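Hydrolase (Burkholderia cenocepacia, PDB 4QKU) probably acts as a metal-dependent fumarylacetoacetase, splitting fumarylacetoacetate into fumarate and acetoacetate in the last step of phenylalanine and tyrosine breakdown. Local coordinates at residues 15-18 and 22-25; 96-101 and 244-249. All coordinates share one frame; numbering follows the deposited sequence.

Followed from the N terminus, the chain first closes contact 1, a short local loop in which 15-18 meets 22-25 across three intervening residues, all of it ahead of strand 44-49. Contact 2 closes much later and spans far more chain: the start of helix 98-111 in the N-terminal family region meets 244-249 at the entry to strand 248-259 in the C-terminal region, 142 residues lying between. The two loops neither nest nor cross; they follow in series, and the centres of contact 1 and contact 2 are about 20 Å apart. What joins them is helix 98-111, whose later turns receive both segments of contact 1, while its first turn supplies Trp101 to contact 2.

Contact 1. Residues 15-18 and 22-25; sequences WRAT and ARKS
The guanidinium of Arg23 presents one face to the backbone of Ala17, whose carbonyl O sits 3.4 Å above the plane, over the middle of the group, with the N of Thr18 on the same face. A second flat pair lies within 15-18: the extended Arg16 chain lies along the indole of Trp15, with CG over the ring centre and CZ2 of Trp15 over the guanidinium, toward its rim. The principle illustrated is that an arginine can meet a carbonyl face-on as well as through its N-H groups. Here Ala17 O lies nearest CZ of Arg23, at 3.4 Å, and its approach to NH2 has too poor an angle for a hydrogen bond, so the carbonyl meets the guanidinium by van der Waals contact over its face, probably with some electrostatic attraction. With CG anti to the backbone N (chi1 -163°), the Arg23 chain runs out toward 15-18, and a bend at chi3 (-77°) turns the guanidinium flat over the carbonyl. Its two ends then meet different residues: NH2 lies 3.9 Å from CB of Ala17, and NH1 lies 3.8 Å from CA of Thr18. The directed bond of NH1 goes to Ser109 OG, which helps fix the rotation of the group. Thr18 N is bonded to Trp15 O at 3.1 Å, closing the turn, and Thr18 OG1 is hydrogen-bonded to NE of Arg105. This small interface, burying 117 Å² in all, folds the N-terminal segment back on itself before strand 44-49. The 3-10 turn beginning at Ala17 lies against helix 98-111, where Thr18 touches Ser109, Trp15 touches Val106 and makes a cation-pi contact with Arg102, and the backbone of Lys24 pairs with Arg114 just beyond the helix.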
loop_
_atom_site.group_PDB
_atom_site.type_symbol
_atom_site.label_atom_id
_atom_site.label_comp_id
_atom_site.label_asym_id
_atom_site.label_seq_id
_atom_site.Cartn_x
_atom_site.Cartn_y
_atom_site.Cartn_z
ATOM N N TRP B 15 -4.701 -2.701 34.521
ATOM C CA TRP B 15 -3.489 -2.668 33.729
ATOM C C TRP B 15 -2.637 -1.491 34.096
ATOM O O TRP B 15 -1.452 -1.475 33.785
ATOM C CB TRP B 15 -3.821 -2.599 32.238
ATOM C CG TRP B 15 -4.488 -1.317 31.789
ATOM C CD1 TRP B 15 -5.827 -1.078 31.752
ATOM C CD2 TRP B 15 -3.859 -0.123 31.296
ATOM N NE1 TRP B 15 -6.070 0.175 31.262
ATOM C CE2 TRP B 15 -4.881 0.795 30.992
ATOM C CE3 TRP B 15 -2.532 0.262 31.091
ATOM C CZ2 TRP B 15 -4.620 2.077 30.483
ATOM C CZ3 TRP B 15 -2.274 1.538 30.585
ATOM C CH2 TRP B 15 -3.312 2.423 30.286
ATOM N N ARG B 16 -3.231 -0.510 34.762
ATOM C CA ARG B 16 -2.461 0.652 35.182
ATOM C C ARG B 16 -1.464 0.316 36.293
ATOM O O ARG B 16 -0.468 1.032 36.467
ATOM C CB ARG B 16 -3.381 1.811 35.564
ATOM C CG ARG B 16 -4.084 2.394 34.357
ATOM C CD ARG B 16 -5.061 3.469 34.765
ATOM N NE ARG B 16 -5.589 4.230 33.632
ATOM C CZ ARG B 16 -4.954 5.225 33.007
ATOM N NH1 ARG B 16 -3.731 5.609 33.374
ATOM N NH2 ARG B 16 -5.544 5.843 31.983
ATOM N N ALA B 17 -1.703 -0.790 37.002
ATOM C CA ALA B 17 -0.752 -1.324 37.999
ATOM C C ALA B 17 0.565 -1.819 37.356
ATOM O O ALA B 17 1.629 -1.782 37.988
ATOM C CB ALA B 17 -1.408 -2.446 38.789
ATOM N N THR B 18 0.482 -2.251 36.101
ATOM C CA THR B 18 1.644 -2.681 35.349
ATOM C C THR B 18 2.552 -1.513 34.961
ATOM O O THR B 18 3.637 -1.747 34.444
ATOM C CB THR B 18 1.251 -3.392 34.033
ATOM O OG1 THR B 18 0.631 -2.449 33.139
ATOM C CG2 THR B 18 0.311 -4.571 34.288
ATOM N N ALA B 22 7.933 1.114 40.617
ATOM C CA ALA B 22 8.525 0.308 41.687
ATOM C C ALA B 22 8.560 -1.174 41.332
ATOM O O ALA B 22 9.282 -1.939 41.942
ATOM C CB ALA B 22 7.744 0.500 42.972
ATOM N N ARG B 23 7.800 -1.587 40.333
ATOM C CA ARG B 23 7.764 -2.986 39.976
ATOM C C ARG B 23 9.105 -3.415 39.360
ATOM O O ARG B 23 9.762 -2.655 38.632
ATOM C CB ARG B 23 6.577 -3.264 39.032
ATOM C CG ARG B 23 6.220 -4.726 38.940
ATOM C CD ARG B 23 4.852 -4.938 38.331
ATOM N NE ARG B 23 3.769 -4.662 39.272
ATOM C CZ ARG B 23 2.484 -4.937 39.047
ATOM N NH1 ARG B 23 2.082 -5.506 37.901
ATOM N NH2 ARG B 23 1.572 -4.630 39.954
ATOM N N LYS B 24 9.502 -4.649 39.662
ATOM C CA LYS B 24 10.775 -5.220 39.186
ATOM C C LYS B 24 10.576 -6.684 38.845
ATOM O O LYS B 24 9.642 -7.321 39.348
ATOM C CB LYS B 24 11.864 -5.102 40.278
ATOM C CG LYS B 24 12.165 -3.691 40.754
ATOM C CD LYS B 24 12.832 -2.856 39.666
ATOM C CE LYS B 24 12.503 -1.387 39.838
ATOM N NZ LYS B 24 13.036 -0.579 38.720
ATOM N N SER B 25 11.504 -7.229 38.051
ATOM C CA SER B 25 11.483 -8.633 37.669
ATOM C C SER B 25 12.581 -9.492 38.313
ATOM O O SER B 25 13.649 -8.997 38.704
ATOM C CB SER B 25 11.588 -8.736 36.161
ATOM O OG SER B 25 11.283 -10.050 35.726
#

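Contact 2. Residues 96-101 and 244-249; sequences LGRDAW and AEAHIF
Trp101 and Phe249 are brought together by different first torsions: CG of Trp101 stands anti to the carbonyl carbon (chi1 -47°), whereas CG of Phe249 is anti to the backbone N (chi1 178°), sending its ring out to the indole. The result is a worked example of a T-shaped stack. Phe249 drives its edge at the indole face, CD1 lying 3.4 Å from CD2 of Trp101, with the planes at 69° and the centroid of the five-membered ring 4.7 Å from that of the phenyl. Against the opposite indole face, toward its rim, lie the backbone C of Gly97 and CA of Arg98, so the ring has neighbours on both sides. Trp101 NE1 bonds to Ile94 O, which fixes the edge of the indole. At the more exposed side, Arg98 lays one guanidinium face over CB of Ala246, with NH2 3.7 Å from CA of Ala246. Together these side chains join the first turn of helix 98-111, in the N-terminal region, to the 3-10 turn 245-247 and the beginning of strand 248-259, in the C-terminal region. Phe249 is held by backbone pairing with Ile228 and Leu289, while Ile248 packs against helix 349-357.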
loop_
_atom_site.group_PDB
_atom_site.type_symbol
_atom_site.label_atom_id
_atom_site.label_comp_id
_atom_site.label_asym_id
_atom_site.label_seq_id
_atom_site.Cartn_x
_atom_site.Cartn_y
_atom_site.Cartn_z
ATOM N N LEU B 96 -7.500 -9.545 18.091
ATOM C CA LEU B 96 -8.326 -9.879 19.260
ATOM C C LEU B 96 -8.775 -8.663 20.078
ATOM O O LEU B 96 -9.675 -8.786 20.903
ATOM C CB LEU B 96 -7.588 -10.836 20.187
ATOM C CG LEU B 96 -7.284 -12.216 19.619
ATOM C CD1 LEU B 96 -6.363 -12.971 20.553
ATOM C CD2 LEU B 96 -8.577 -13.001 19.344
ATOM N N GLY B 97 -8.118 -7.508 19.917
ATOM C CA GLY B 97 -8.565 -6.279 20.576
ATOM C C GLY B 97 -7.900 -5.935 21.896
ATOM O O GLY B 97 -7.151 -6.719 22.492
ATOM N N ARG B 98 -8.222 -4.742 22.373
ATOM C CA ARG B 98 -7.546 -4.166 23.524
ATOM C C ARG B 98 -7.697 -4.942 24.835
ATOM O O ARG B 98 -6.786 -4.949 25.650
ATOM C CB ARG B 98 -8.001 -2.723 23.730
ATOM C CG ARG B 98 -7.095 -1.978 24.677
ATOM C CD ARG B 98 -7.164 -0.489 24.442
ATOM N NE ARG B 98 -8.465 0.049 24.827
ATOM C CZ ARG B 98 -8.752 1.350 24.841
ATOM N NH1 ARG B 98 -9.956 1.767 25.213
ATOM N NH2 ARG B 98 -7.821 2.238 24.477
ATOM N N ASP B 99 -8.846 -5.554 25.058
ATOM C CA ASP B 99 -9.038 -6.334 26.280
ATOM C C ASP B 99 -8.043 -7.471 26.329
ATOM O O ASP B 99 -7.472 -7.751 27.372
ATOM C CB ASP B 99 -10.470 -6.873 26.394
ATOM C CG ASP B 99 -11.492 -5.766 26.633
ATOM O OD1 ASP B 99 -11.081 -4.613 26.947
ATOM O OD2 ASP B 99 -12.706 -6.048 26.495
ATOM N N ALA B 100 -7.803 -8.091 25.181
ATOM C CA ALA B 100 -6.812 -9.161 25.084
ATOM C C ALA B 100 -5.369 -8.651 25.295
ATOM O O ALA B 100 -4.590 -9.284 26.021
ATOM C CB ALA B 100 -6.952 -9.871 23.738
ATOM N N TRP B 101 -5.032 -7.511 24.691
ATOM C CA TRP B 101 -3.696 -6.942 24.819
ATOM C C TRP B 101 -3.400 -6.715 26.283
ATOM O O TRP B 101 -2.315 -7.039 26.769
ATOM C CB TRP B 101 -3.533 -5.589 24.094
ATOM C CG TRP B 101 -4.049 -5.517 22.692
ATOM C CD1 TRP B 101 -4.259 -6.565 21.821
ATOM C CD2 TRP B 101 -4.388 -4.329 21.971
ATOM N NE1 TRP B 101 -4.727 -6.087 20.630
ATOM C CE2 TRP B 101 -4.822 -4.723 20.700
ATOM C CE3 TRP B 101 -4.349 -2.975 22.273
ATOM C CZ2 TRP B 101 -5.231 -3.815 19.745
ATOM C CZ3 TRP B 101 -4.763 -2.069 21.300
ATOM C CH2 TRP B 101 -5.193 -2.498 20.060
ATOM N N ALA B 244 -9.749 7.788 18.165
ATOM C CA ALA B 244 -8.635 7.297 17.331
ATOM C C ALA B 244 -7.623 6.457 18.058
ATOM O O ALA B 244 -7.184 5.444 17.554
ATOM C CB ALA B 244 -7.922 8.455 16.618
ATOM N N GLU B 245 -7.215 6.905 19.223
ATOM C CA GLU B 245 -6.154 6.221 19.925
ATOM C C GLU B 245 -6.544 4.813 20.355
ATOM O O GLU B 245 -5.684 3.945 20.466
ATOM C CB GLU B 245 -5.724 7.028 21.162
ATOM C CG GLU B 245 -4.534 7.925 20.897
ATOM C CD GLU B 245 -4.091 8.614 22.147
ATOM O OE1 GLU B 245 -3.938 9.857 22.140
ATOM O OE2 GLU B 245 -3.890 7.891 23.147
ATOM N N ALA B 246 -7.822 4.594 20.624
ATOM C CA ALA B 246 -8.276 3.249 20.923
ATOM C C ALA B 246 -7.988 2.300 19.764
ATOM O O ALA B 246 -7.936 1.090 19.975
ATOM C CB ALA B 246 -9.768 3.220 21.246
ATOM N N HIS B 247 -7.847 2.834 18.555
ATOM C CA HIS B 247 -7.539 2.000 17.384
ATOM C C HIS B 247 -6.067 1.673 17.182
ATOM O O HIS B 247 -5.740 0.963 16.207
ATOM C CB HIS B 247 -8.029 2.668 16.082
ATOM C CG HIS B 247 -9.513 2.700 15.933
ATOM N ND1 HIS B 247 -10.183 1.840 15.095
ATOM C CD2 HIS B 247 -10.454 3.484 16.510
ATOM C CE1 HIS B 247 -11.478 2.083 15.173
ATOM N NE2 HIS B 247 -11.670 3.078 16.027
ATOM N N ILE B 248 -5.194 2.201 18.041
ATOM C CA ILE B 248 -3.756 2.098 17.871
ATOM C C ILE B 248 -3.189 1.068 18.819
ATOM O O ILE B 248 -3.414 1.151 20.011
ATOM C CB ILE B 248 -3.078 3.455 18.136
ATOM C CG1 ILE B 248 -3.573 4.502 17.138
ATOM C CG2 ILE B 248 -1.548 3.331 18.073
ATOM C CD1 ILE B 248 -2.896 5.863 17.247
ATOM N N PHE B 249 -2.423 0.120 18.301
ATOM C CA PHE B 249 -1.828 -0.918 19.133
ATOM C C PHE B 249 -0.526 -0.459 19.782
ATOM O O PHE B 249 -0.357 -0.586 20.985
ATOM C CB PHE B 249 -1.532 -2.153 18.321
ATOM C CG PHE B 249 -0.870 -3.264 19.097
ATOM C CD1 PHE B 249 -1.465 -3.782 20.234
ATOM C CD2 PHE B 249 0.319 -3.842 18.644
ATOM C CE1 PHE B 249 -0.871 -4.821 20.933
ATOM C CE2 PHE B 249 0.904 -4.898 19.326
ATOM C CZ PHE B 249 0.306 -5.392 20.471
#